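Local coordinates for Aac(6')-Ih protein (Acinetobacter baumannii, PDB 4E8O) that probably acetylates the 6'-amino group of aminoglycoside antibiotics with acetyl coenzyme A as donor, a GNAT-family route to antibiotic resistance, at residues 83-88 with 126-131. Residues are numbered along the deposited sequence; the frame is centred on the assembly and turned at random.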
loop_
_atom_site.group_PDB
_atom_site.type_symbol
_atom_site.label_atom_id
_atom_site.label_comp_id
_atom_site.label_asym_id
_atom_site.label_seq_id
_atom_site.Cartn_x
_atom_site.Cartn_y
_atom_site.Cartn_z
ATOM N N ILE B 83 -5.577 4.669 -9.690
ATOM C CA ILE B 83 -5.282 5.880 -8.944
ATOM C C ILE B 83 -5.479 5.546 -7.469
ATOM O O ILE B 83 -6.532 5.028 -7.089
ATOM C CB ILE B 83 -6.219 7.040 -9.328
ATOM C CG1 ILE B 83 -6.209 7.277 -10.845
ATOM C CG2 ILE B 83 -5.825 8.300 -8.571
ATOM C CD1 ILE B 83 -4.854 7.685 -11.412
ATOM N N ARG B 84 -4.471 5.826 -6.645
ATOM C CA ARG B 84 -4.517 5.485 -5.220
ATOM C C ARG B 84 -4.626 6.742 -4.377
ATOM O O ARG B 84 -3.874 7.695 -4.591
ATOM C CB ARG B 84 -3.251 4.731 -4.806
ATOM C CG ARG B 84 -2.998 3.437 -5.551
ATOM C CD ARG B 84 -4.110 2.435 -5.321
ATOM N NE ARG B 84 -3.720 1.088 -5.737
ATOM C CZ ARG B 84 -3.092 0.219 -4.948
ATOM N NH1 ARG B 84 -2.781 0.553 -3.698
ATOM N NH2 ARG B 84 -2.781 -0.985 -5.405
ATOM N N TYR B 85 -5.543 6.740 -3.410
ATOM C CA TYR B 85 -5.739 7.902 -2.551
ATOM C C TYR B 85 -5.202 7.671 -1.142
ATOM O O TYR B 85 -5.099 8.603 -0.346
ATOM C CB TYR B 85 -7.212 8.312 -2.524
ATOM C CG TYR B 85 -7.641 8.987 -3.804
ATOM C CD1 TYR B 85 -7.619 10.370 -3.922
ATOM C CD2 TYR B 85 -8.038 8.242 -4.904
ATOM C CE1 TYR B 85 -7.997 10.991 -5.096
ATOM C CE2 TYR B 85 -8.417 8.855 -6.079
ATOM C CZ TYR B 85 -8.391 10.228 -6.168
ATOM O OH TYR B 85 -8.769 10.838 -7.341
ATOM N N GLU B 86 -4.849 6.426 -0.848
ATOM C CA GLU B 86 -4.230 6.098 0.428
ATOM C C GLU B 86 -2.717 6.033 0.244
ATOM O O GLU B 86 -2.236 5.829 -0.875
ATOM C CB GLU B 86 -4.796 4.779 0.961
ATOM C CG GLU B 86 -6.270 4.876 1.352
ATOM C CD GLU B 86 -6.859 3.538 1.737
ATOM O OE1 GLU B 86 -6.187 2.510 1.508
ATOM O OE2 GLU B 86 -7.992 3.510 2.264
ATOM N N TYR B 87 -1.969 6.212 1.331
ATOM C CA TYR B 87 -0.509 6.317 1.242
ATOM C C TYR B 87 0.177 5.128 0.570
ATOM O O TYR B 87 0.057 3.988 1.031
ATOM C CB TYR B 87 0.118 6.545 2.620
ATOM C CG TYR B 87 1.626 6.581 2.552
ATOM C CD1 TYR B 87 2.284 7.672 2.000
ATOM C CD2 TYR B 87 2.391 5.515 3.010
ATOM C CE1 TYR B 87 3.661 7.708 1.919
ATOM C CE2 TYR B 87 3.771 5.544 2.932
ATOM C CZ TYR B 87 4.396 6.643 2.386
ATOM O OH TYR B 87 5.767 6.676 2.307
ATOM N N VAL B 88 0.894 5.399 -0.521
ATOM C CA VAL B 88 1.726 4.378 -1.159
ATOM C C VAL B 88 3.185 4.599 -0.775
ATOM O O VAL B 88 3.706 5.711 -0.923
ATOM C CB VAL B 88 1.605 4.396 -2.701
ATOM C CG1 VAL B 88 2.554 3.380 -3.313
ATOM C CG2 VAL B 88 0.173 4.101 -3.143
ATOM N N LYS B 126 -2.204 12.128 -15.290
ATOM C CA LYS B 126 -2.123 13.588 -15.256
ATOM C C LYS B 126 -3.501 14.217 -15.121
ATOM O O LYS B 126 -3.648 15.277 -14.512
ATOM C CB LYS B 126 -1.446 14.113 -16.524
ATOM C CG LYS B 126 0.013 14.489 -16.351
ATOM C CD LYS B 126 0.764 14.363 -17.671
ATOM C CE LYS B 126 2.153 14.983 -17.585
ATOM N NZ LYS B 126 3.151 14.234 -18.410
ATOM N N GLN B 127 -4.506 13.565 -15.704
ATOM C CA GLN B 127 -5.884 14.036 -15.615
ATOM C C GLN B 127 -6.370 14.012 -14.173
ATOM O O GLN B 127 -7.190 14.834 -13.775
ATOM C CB GLN B 127 -6.810 13.168 -16.471
ATOM C CG GLN B 127 -6.756 13.440 -17.965
ATOM C CD GLN B 127 -8.057 13.064 -18.648
ATOM O OE1 GLN B 127 -8.978 12.552 -18.009
ATOM N NE2 GLN B 127 -8.144 13.325 -19.950
ATOM N N PHE B 128 -5.854 13.064 -13.397
ATOM C CA PHE B 128 -6.248 12.908 -12.003
ATOM C C PHE B 128 -5.415 13.780 -11.066
ATOM O O PHE B 128 -5.452 13.597 -9.848
ATOM C CB PHE B 128 -6.151 11.435 -11.589
ATOM C CG PHE B 128 -7.343 10.605 -11.990
ATOM C CD1 PHE B 128 -8.455 10.533 -11.164
ATOM C CD2 PHE B 128 -7.350 9.889 -13.181
ATOM C CE1 PHE B 128 -9.556 9.772 -11.518
ATOM C CE2 PHE B 128 -8.450 9.122 -13.542
ATOM C CZ PHE B 128 -9.553 9.066 -12.707
ATOM N N ALA B 129 -4.676 14.731 -11.638
ATOM C CA ALA B 129 -3.788 15.614 -10.877
ATOM C C ALA B 129 -2.724 14.844 -10.088
ATOM O O ALA B 129 -2.348 15.234 -8.979
ATOM C CB ALA B 129 -4.588 16.539 -9.961
ATOM N N CYS B 130 -2.238 13.755 -10.676
ATOM C CA CYS B 130 -1.121 13.004 -10.118
ATOM C C CYS B 130 0.197 13.521 -10.690
ATOM O O CYS B 130 0.269 13.927 -11.854
ATOM C CB CYS B 130 -1.250 11.520 -10.459
ATOM S SG CYS B 130 -2.667 10.685 -9.731
ATOM N N THR B 131 1.243 13.497 -9.869
ATOM C CA THR B 131 2.583 13.867 -10.311
ATOM C C THR B 131 3.551 12.719 -10.053
ATOM O O THR B 131 4.728 12.791 -10.421
ATOM C CB THR B 131 3.098 15.106 -9.574
ATOM O OG1 THR B 131 3.229 14.808 -8.179
ATOM C CG2 THR B 131 2.136 16.271 -9.754
#
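Ile-83 and Phe-128 both set their CG-position carbons anti to the carbonyl carbon, CG1 of Ile-83 at chi1 -54° and CG of Phe-128 at chi1 -82°, and this brings the isoleucine's longer branch over one face of the phenyl ring. CG1 sits 3.7 Å from the centroid of the Phe-128 ring and 14° off its normal, a CH-pi contact with the methylene above the ring centre. The terminal methyl continues toward the root of the ring, where CD1 of Ile-83 comes within 3.8 Å of CD2 of Phe-128. It also meets the thiol of Cys-130, with SG 4.1 Å from CD1 of Ile-83; CG2 lies equally far from the sulfur, which therefore faces both branches of the isoleucine. In the GNAT fold the contact joins the end of strand 75-84 to the turn between helix 113-127 and strand 132-138. A Schellman motif ends the helix: Ala-129, with positive phi, is its C-prime residue, and the N of Ala-129 is hydrogen-bonded to O of Lys-126 at 3.1 Å. Phe-128 and Cys-130, on either side of that alanine in sequence, both direct their CB toward segment 83-88. Tyr-85, an exposed residue, reaches the same ring with its hydroxyl, its side chain crossing that of Phe-128 at about a right angle and its OH 3.8 Å from CD1 of Phe-128. Pro-95 touches Ile-83, Tyr-85 and Cys-130, while the ring of Trp-124 meets that of Phe-128.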